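Local coordinates for polyporopepsin (Irpex lacteus, PDB 1WKR), which cleaves peptide bonds with broad specificity and clots milk, as an aspartic endopeptidase of the pepsin-like A1 family, at residues Thr247-Thr259 and Glu266-Leu278. Numbering follows the deposited sequence.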
ATOM      1  N   THR A 247      19.941 -17.246 -14.141  1.00  8.64           N
ATOM      2  CA  THR A 247      21.084 -16.739 -13.390  1.00  8.04           C
ATOM      3  C   THR A 247      21.804 -15.639 -14.173  1.00  7.77           C
ATOM      4  O   THR A 247      22.094 -14.552 -13.607  1.00  7.12           O
ATOM      5  CB  THR A 247      22.057 -17.961 -13.163  1.00  9.64           C
ATOM      6  OG1 THR A 247      21.401 -18.784 -12.218  1.00 13.31           O
ATOM      7  CG2 THR A 247      23.387 -17.508 -12.545  1.00  9.81           C
ATOM      8  N   ALA A 248      22.079 -15.839 -15.423  1.00  7.18           N
ATOM      9  CA  ALA A 248      22.754 -14.845 -16.192  1.00  7.45           C
ATOM     10  C   ALA A 248      21.957 -13.585 -16.343  1.00  6.92           C
ATOM     11  O   ALA A 248      22.431 -12.454 -16.315  1.00  7.73           O
ATOM     12  CB  ALA A 248      23.114 -15.403 -17.603  1.00  9.33           C
ATOM     13  N   GLN A 249      20.612 -13.734 -16.587  1.00  6.21           N
ATOM     14  CA  GLN A 249      19.797 -12.548 -16.771  1.00  6.98           C
ATOM     15  C   GLN A 249      19.692 -11.739 -15.432  1.00  5.44           C
ATOM     16  O   GLN A 249      19.673 -10.525 -15.530  1.00  6.34           O
ATOM     17  CB  GLN A 249      18.354 -12.981 -17.184  1.00  6.63           C
ATOM     18  CG  GLN A 249      18.366 -13.462 -18.671  1.00  7.52           C
ATOM     19  CD  GLN A 249      17.025 -14.164 -18.982  1.00  7.56           C
ATOM     20  OE1 GLN A 249      16.288 -14.598 -18.128  1.00  7.29           O
ATOM     21  NE2 GLN A 249      16.729 -14.180 -20.305  1.00  9.60           N
ATOM     22  N   TYR A 250      19.691 -12.400 -14.300  1.00  4.89           N
ATOM     23  CA  TYR A 250      19.722 -11.641 -13.032  1.00  4.62           C
ATOM     24  C   TYR A 250      21.043 -10.909 -12.878  1.00  4.77           C
ATOM     25  O   TYR A 250      21.070  -9.747 -12.511  1.00  4.70           O
ATOM     26  CB  TYR A 250      19.438 -12.524 -11.835  1.00  4.61           C
ATOM     27  CG  TYR A 250      19.541 -11.714 -10.546  1.00  4.52           C
ATOM     28  CD1 TYR A 250      18.628 -10.680 -10.259  1.00  4.48           C
ATOM     29  CD2 TYR A 250      20.598 -11.889  -9.648  1.00  4.66           C
ATOM     30  CE1 TYR A 250      18.744  -9.868  -9.150  1.00  4.79           C
ATOM     31  CE2 TYR A 250      20.718 -11.102  -8.504  1.00  5.01           C
ATOM     32  CZ  TYR A 250      19.776 -10.081  -8.286  1.00  4.24           C
ATOM     33  OH  TYR A 250      19.915  -9.294  -7.183  1.00  5.97           O
ATOM     34  N   ALA A 251      22.154 -11.595 -13.240  1.00  5.21           N
ATOM     35  CA  ALA A 251      23.453 -10.917 -13.145  1.00  4.80           C
ATOM     36  C   ALA A 251      23.507  -9.652 -13.983  1.00  4.50           C
ATOM     37  O   ALA A 251      24.133  -8.675 -13.640  1.00  5.34           O
ATOM     38  CB  ALA A 251      24.553 -11.858 -13.544  1.00  5.24           C
ATOM     39  N   ASN A 252      22.805  -9.646 -15.126  1.00  4.97           N
ATOM     40  CA  ASN A 252      22.715  -8.524 -16.042  1.00  5.60           C
ATOM     41  C   ASN A 252      21.574  -7.589 -15.811  1.00  5.52           C
ATOM     42  O   ASN A 252      21.391  -6.594 -16.548  1.00  6.60           O
ATOM     43  CB  ASN A 252      22.670  -9.068 -17.491  1.00  7.52           C
ATOM     44  CG  ASN A 252      24.015  -9.578 -17.922  1.00  7.92           C
ATOM     45  OD1 ASN A 252      25.020  -8.895 -17.836  1.00 11.01           O
ATOM     46  ND2 ASN A 252      24.011 -10.830 -18.298  1.00 12.58           N
ATOM     47  N   LEU A 253      20.739  -7.841 -14.811  1.00  4.68           N
ATOM     48  CA  LEU A 253      19.567  -6.988 -14.530  1.00  4.75           C
ATOM     49  C   LEU A 253      19.989  -5.601 -14.110  1.00  4.62           C
ATOM     50  O   LEU A 253      20.801  -5.458 -13.190  1.00  6.06           O
ATOM     51  CB  LEU A 253      18.704  -7.658 -13.464  1.00  4.30           C
ATOM     52  CG  LEU A 253      17.365  -6.952 -13.127  1.00  4.01           C
ATOM     53  CD1 LEU A 253      16.431  -6.856 -14.307  1.00  5.45           C
ATOM     54  CD2 LEU A 253      16.665  -7.654 -11.954  1.00  4.68           C
ATOM     55  N   GLN A 254      19.470  -4.597 -14.788  1.00  5.65           N
ATOM     56  CA  GLN A 254      19.758  -3.183 -14.444  1.00  5.48           C
ATOM     57  C   GLN A 254      18.675  -2.612 -13.534  1.00  5.15           C
ATOM     58  O   GLN A 254      17.584  -3.189 -13.401  1.00  5.28           O
ATOM     59  CB  GLN A 254      19.838  -2.372 -15.749  1.00  7.15           C
ATOM     60  CG  GLN A 254      20.613  -2.914 -16.957  0.45  8.58           C
ATOM     61  CD  GLN A 254      21.941  -2.819 -16.501  0.45  7.03           C
ATOM     62  OE1 GLN A 254      22.655  -1.727 -16.432  0.45 12.48           O
ATOM     63  NE2 GLN A 254      22.606  -3.941 -16.339  0.45 10.15           N
ATOM     64  N   SER A 255      18.986  -1.455 -12.941  1.00  4.92           N
ATOM     65  CA  SER A 255      17.993  -0.728 -12.146  1.00  4.34           C
ATOM     66  C   SER A 255      16.862  -0.199 -12.968  1.00  4.90           C
ATOM     67  O   SER A 255      17.026   0.112 -14.174  1.00  5.15           O
ATOM     68  CB  SER A 255      18.627   0.414 -11.392  1.00  5.04           C
ATOM     69  OG  SER A 255      19.578  -0.112 -10.454  1.00  4.67           O
ATOM     70  N   LEU A 256      15.709  -0.057 -12.353  1.00  4.98           N
ATOM     71  CA  LEU A 256      14.647   0.788 -12.855  1.00  4.74           C
ATOM     72  C   LEU A 256      14.752   2.154 -12.203  1.00  4.92           C
ATOM     73  O   LEU A 256      14.955   2.266 -10.970  1.00  7.07           O
ATOM     74  CB  LEU A 256      13.271   0.225 -12.537  1.00  6.31           C
ATOM     75  CG  LEU A 256      12.852  -0.971 -13.310  1.00  5.62           C
ATOM     76  CD1 LEU A 256      11.624  -1.689 -12.711  1.00  7.10           C
ATOM     77  CD2 LEU A 256      12.558  -0.622 -14.791  1.00  5.16           C
ATOM     78  N   PHE A 257      14.685   3.194 -12.999  1.00  4.79           N
ATOM     79  CA  PHE A 257      14.807   4.571 -12.500  1.00  5.04           C
ATOM     80  C   PHE A 257      13.475   5.246 -12.610  1.00  4.37           C
ATOM     81  O   PHE A 257      12.952   5.373 -13.759  1.00  5.99           O
ATOM     82  CB  PHE A 257      15.890   5.335 -13.281  1.00  5.96           C
ATOM     83  CG  PHE A 257      17.275   4.734 -13.131  1.00  5.12           C
ATOM     84  CD1 PHE A 257      18.096   5.130 -12.101  1.00  6.47           C
ATOM     85  CD2 PHE A 257      17.773   3.809 -14.046  1.00  5.86           C
ATOM     86  CE1 PHE A 257      19.384   4.632 -11.984  1.00  6.02           C
ATOM     87  CE2 PHE A 257      19.070   3.286 -13.891  1.00  7.43           C
ATOM     88  CZ  PHE A 257      19.862   3.729 -12.844  1.00  6.83           C
ATOM     89  N   PHE A 258      12.911   5.655 -11.505  1.00  4.34           N
ATOM     90  CA  PHE A 258      11.584   6.324 -11.455  1.00  4.58           C
ATOM     91  C   PHE A 258      11.881   7.814 -11.300  1.00  5.23           C
ATOM     92  O   PHE A 258      12.580   8.250 -10.385  1.00  6.36           O
ATOM     93  CB  PHE A 258      10.830   5.853 -10.203  1.00  4.11           C
ATOM     94  CG  PHE A 258      10.370   4.409 -10.316  1.00  3.78           C
ATOM     95  CD1 PHE A 258      11.272   3.331 -10.233  1.00  3.96           C
ATOM     96  CD2 PHE A 258       9.014   4.109 -10.403  1.00  5.10           C
ATOM     97  CE1 PHE A 258      10.825   2.034 -10.311  1.00  5.24           C
ATOM     98  CE2 PHE A 258       8.577   2.813 -10.485  1.00  5.41           C
ATOM     99  CZ  PHE A 258       9.490   1.755 -10.442  1.00  4.56           C
ATOM    100  N   THR A 259      11.298   8.618 -12.163  1.00  4.56           N
ATOM    101  CA  THR A 259      11.420  10.095 -12.047  1.00  4.53           C
ATOM    102  C   THR A 259      10.145  10.594 -11.431  1.00  4.50           C
ATOM    103  O   THR A 259       9.074  10.452 -12.006  1.00  4.79           O
ATOM    104  CB  THR A 259      11.644  10.740 -13.377  1.00  4.84           C
ATOM    105  OG1 THR A 259      12.861  10.227 -13.980  1.00  7.35           O
ATOM    106  CG2 THR A 259      11.789  12.282 -13.244  1.00  6.66           C
ATOM    107  N   GLU A 266      15.983   5.048  -7.557  1.00  4.05           N
ATOM    108  CA  GLU A 266      16.567   3.883  -8.201  1.00  4.31           C
ATOM    109  C   GLU A 266      16.115   2.605  -7.531  1.00  3.95           C
ATOM    110  O   GLU A 266      16.493   2.326  -6.357  1.00  4.77           O
ATOM    111  CB  GLU A 266      18.067   4.019  -8.157  1.00  5.46           C
ATOM    112  CG  GLU A 266      18.763   2.832  -8.875  1.00  5.73           C
ATOM    113  CD  GLU A 266      20.230   2.913  -8.952  1.00  7.15           C
ATOM    114  OE1 GLU A 266      20.874   4.000  -8.609  1.00  9.49           O
ATOM    115  OE2 GLU A 266      20.878   1.956  -9.419  1.00  6.74           O
ATOM    116  N   LEU A 267      15.275   1.843  -8.209  1.00  4.06           N
ATOM    117  CA  LEU A 267      14.842   0.504  -7.754  1.00  4.23           C
ATOM    118  C   LEU A 267      15.852  -0.508  -8.333  1.00  3.48           C
ATOM    119  O   LEU A 267      15.877  -0.821  -9.543  1.00  4.13           O
ATOM    120  CB  LEU A 267      13.419   0.237  -8.237  1.00  4.35           C
ATOM    121  CG  LEU A 267      12.752  -0.988  -7.614  1.00  4.00           C
ATOM    122  CD1 LEU A 267      12.356  -0.739  -6.149  1.00  5.16           C
ATOM    123  CD2 LEU A 267      11.519  -1.392  -8.421  1.00  5.02           C
ATOM    124  N   THR A 268      16.729  -0.984  -7.458  1.00  4.12           N
ATOM    125  CA  THR A 268      17.882  -1.782  -7.946  1.00  4.01           C
ATOM    126  C   THR A 268      17.450  -3.151  -8.403  1.00  3.86           C
ATOM    127  O   THR A 268      16.310  -3.591  -8.191  1.00  4.06           O
ATOM    128  CB  THR A 268      18.917  -1.938  -6.808  1.00  4.09           C
ATOM    129  OG1 THR A 268      18.258  -2.666  -5.734  1.00  4.97           O
ATOM    130  CG2 THR A 268      19.437  -0.600  -6.278  1.00  5.67           C
ATOM    131  N   ALA A 269      18.402  -3.855  -9.041  1.00  3.83           N
ATOM    132  CA  ALA A 269      18.151  -5.237  -9.445  1.00  3.75           C
ATOM    133  C   ALA A 269      17.656  -6.068  -8.286  1.00  4.07           C
ATOM    134  O   ALA A 269      16.622  -6.790  -8.422  1.00  4.80           O
ATOM    135  CB  ALA A 269      19.432  -5.850 -10.019  1.00  4.82           C
ATOM    136  N   ASN A 270      18.283  -5.996  -7.121  1.00  3.94           N
ATOM    137  CA  ASN A 270      17.850  -6.844  -6.031  1.00  4.01           C
ATOM    138  C   ASN A 270      16.417  -6.464  -5.558  1.00  4.23           C
ATOM    139  O   ASN A 270      15.626  -7.327  -5.142  1.00  4.18           O
ATOM    140  CB  ASN A 270      18.807  -6.764  -4.837  1.00  4.63           C
ATOM    141  CG  ASN A 270      18.492  -7.814  -3.798  1.00  3.54           C
ATOM    142  OD1 ASN A 270      17.941  -7.538  -2.740  1.00  4.66           O
ATOM    143  ND2 ASN A 270      18.933  -9.061  -4.085  1.00  4.96           N
ATOM    144  N   ALA A 271      16.123  -5.153  -5.605  1.00  3.37           N
ATOM    145  CA  ALA A 271      14.778  -4.685  -5.215  1.00  3.73           C
ATOM    146  C   ALA A 271      13.718  -5.175  -6.173  1.00  3.36           C
ATOM    147  O   ALA A 271      12.513  -5.146  -5.826  1.00  3.94           O
ATOM    148  CB  ALA A 271      14.762  -3.158  -5.213  1.00  3.42           C
ATOM    149  N   GLN A 272      14.078  -5.584  -7.391  1.00  3.21           N
ATOM    150  CA  GLN A 272      13.110  -6.055  -8.397  1.00  3.23           C
ATOM    151  C   GLN A 272      12.759  -7.501  -8.260  1.00  3.45           C
ATOM    152  O   GLN A 272      11.931  -7.984  -9.031  1.00  4.05           O
ATOM    153  CB  GLN A 272      13.666  -5.797  -9.804  1.00  3.98           C
ATOM    154  CG  GLN A 272      13.623  -4.305 -10.198  1.00  3.57           C
ATOM    155  CD  GLN A 272      14.384  -4.064 -11.478  1.00  3.75           C
ATOM    156  OE1 GLN A 272      14.019  -4.575 -12.544  1.00  5.85           O
ATOM    157  NE2 GLN A 272      15.463  -3.343 -11.397  1.00  4.99           N
ATOM    158  N   ILE A 273      13.352  -8.215  -7.292  1.00  3.84           N
ATOM    159  CA  ILE A 273      13.115  -9.673  -7.164  1.00  3.98           C
ATOM    160  C   ILE A 273      12.441  -9.983  -5.850  1.00  4.32           C
ATOM    161  O   ILE A 273      12.582  -9.276  -4.846  1.00  4.60           O
ATOM    162  CB  ILE A 273      14.412 -10.520  -7.388  1.00  4.10           C
ATOM    163  CG1 ILE A 273      15.287 -10.578  -6.127  1.00  4.37           C
ATOM    164  CG2 ILE A 273      15.128 -10.011  -8.627  1.00  4.75           C
ATOM    165  CD1 ILE A 273      16.496 -11.479  -6.289  1.00  5.03           C
ATOM    166  N   TRP A 274      11.663 -11.105  -5.840  1.00  4.06           N
ATOM    167  CA  TRP A 274      11.058 -11.632  -4.637  1.00  4.19           C
ATOM    168  C   TRP A 274      12.150 -12.176  -3.705  1.00  4.19           C
ATOM    169  O   TRP A 274      13.155 -12.728  -4.249  1.00  4.78           O
ATOM    170  CB  TRP A 274      10.059 -12.731  -5.028  1.00  4.83           C
ATOM    171  CG  TRP A 274       9.308 -13.346  -3.908  1.00  6.13           C
ATOM    172  CD1 TRP A 274       9.647 -14.403  -3.166  1.00  6.73           C
ATOM    173  CD2 TRP A 274       8.059 -12.854  -3.354  1.00  8.02           C
ATOM    174  NE1 TRP A 274       8.720 -14.639  -2.152  1.00  8.04           N
ATOM    175  CE2 TRP A 274       7.763 -13.689  -2.267  1.00  8.30           C
ATOM    176  CE3 TRP A 274       7.222 -11.780  -3.628  1.00 10.10           C
ATOM    177  CZ2 TRP A 274       6.591 -13.499  -1.419  1.00 10.48           C
ATOM    178  CZ3 TRP A 274       6.047 -11.609  -2.892  1.00 11.85           C
ATOM    179  CH2 TRP A 274       5.780 -12.412  -1.768  1.00 11.07           C
ATOM    180  N   PRO A 275      12.048 -12.052  -2.411  1.00  4.38           N
ATOM    181  CA  PRO A 275      13.093 -12.610  -1.513  1.00  4.74           C
ATOM    182  C   PRO A 275      13.264 -14.104  -1.735  1.00  5.23           C
ATOM    183  O   PRO A 275      12.353 -14.908  -1.479  1.00  5.86           O
ATOM    184  CB  PRO A 275      12.549 -12.286  -0.113  1.00  5.90           C
ATOM    185  CG  PRO A 275      11.085 -11.989  -0.259  1.00  6.74           C
ATOM    186  CD  PRO A 275      10.999 -11.358  -1.640  1.00  6.03           C
ATOM    187  N   ARG A 276      14.455 -14.487  -2.236  1.00  5.48           N
ATOM    188  CA  ARG A 276      14.627 -15.851  -2.713  1.00  5.76           C
ATOM    189  C   ARG A 276      14.564 -16.914  -1.611  1.00  6.91           C
ATOM    190  O   ARG A 276      14.080 -18.038  -1.903  1.00  8.04           O
ATOM    191  CB  ARG A 276      15.936 -15.977  -3.461  1.00  6.01           C
ATOM    192  CG  ARG A 276      15.866 -15.289  -4.820  1.00  5.73           C
ATOM    193  CD  ARG A 276      17.191 -15.227  -5.544  1.00  5.68           C
ATOM    194  NE  ARG A 276      18.065 -14.199  -4.934  1.00  5.27           N
ATOM    195  CZ  ARG A 276      19.212 -13.789  -5.499  1.00  5.24           C
ATOM    196  NH1 ARG A 276      19.699 -14.393  -6.582  1.00  6.29           N
ATOM    197  NH2 ARG A 276      19.856 -12.751  -4.989  1.00  5.64           N
ATOM    198  N   ASN A 277      14.873 -16.563  -0.395  1.00  7.25           N
ATOM    199  CA  ASN A 277      14.738 -17.563   0.691  1.00  8.92           C
ATOM    200  C   ASN A 277      13.343 -17.806   0.983  1.00  9.63           C
ATOM    201  O   ASN A 277      13.024 -18.805   1.712  1.00 11.20           O
ATOM    202  CB  ASN A 277      15.542 -17.164   1.930  1.00  9.29           C
ATOM    203  CG  ASN A 277      14.951 -16.104   2.727  1.00  9.87           C
ATOM    204  OD1 ASN A 277      14.658 -14.950   2.263  1.00 11.77           O
ATOM    205  ND2 ASN A 277      14.596 -16.342   4.005  1.00 12.11           N
ATOM    206  N   LEU A 278      12.368 -17.026   0.485  1.00  8.56           N
ATOM    207  CA  LEU A 278      10.923 -17.135   0.632  1.00  9.21           C
ATOM    208  C   LEU A 278      10.236 -17.471  -0.631  1.00  7.69           C
ATOM    209  O   LEU A 278       9.042 -17.252  -0.804  1.00  8.23           O
ATOM    210  CB  LEU A 278      10.401 -15.838   1.282  1.00  8.70           C
ATOM    211  CG  LEU A 278      10.990 -15.492   2.632  1.00 10.41           C
ATOM    212  CD1 LEU A 278      10.537 -14.040   3.058  1.00 11.32           C
ATOM    213  CD2 LEU A 278      10.511 -16.537   3.682  1.00 13.91           C
TER
HETATM  214  O   HOH W   1      20.838  -2.466  -9.860  1.00  7.43           O
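Leu253 and Ala269 meet at the apolar centre, Leu253 CD2 lying 3.8 Å from Ala269 CB. Beside them the Tyr250 ring, swung across by a chi1 of 177° that sets CG opposite the backbone N, brings CE1 to 3.7 Å from Ile273 CG2, the side chains crossing at about a right angle, while Ala269 O sits in plane at its edge. The phenol OH then accepts a long but straight bond from Asn270 ND2 (3.3 Å, 164°), an amide that also reaches the C-terminal Asn340. Gln272, extended beyond CG, donates from NE2 to Gln254 O at 2.9 Å and, from above the carbonyl plane, to Leu267 O, while OE1 is hydrogen-bonded to Tyr228 OH. Were Gln272 replaced by an alanine, Gln254 O and Tyr228 OH would probably be left without these mates. At the polar edge Ser255 OG donates to the anti lone pair of Glu266 OE2 (2.7 Å), and a water links OG to Ala269 N. Reciprocal backbone bonds, Leu256 N to Leu267 O at 2.9 Å and Leu267 N to Leu256 O at 2.8 Å, identify a hydrogen-bonded antiparallel pair, the open end of the 256-260/263-267 beta hairpin in the C-terminal lobe of this pepsin-like fold.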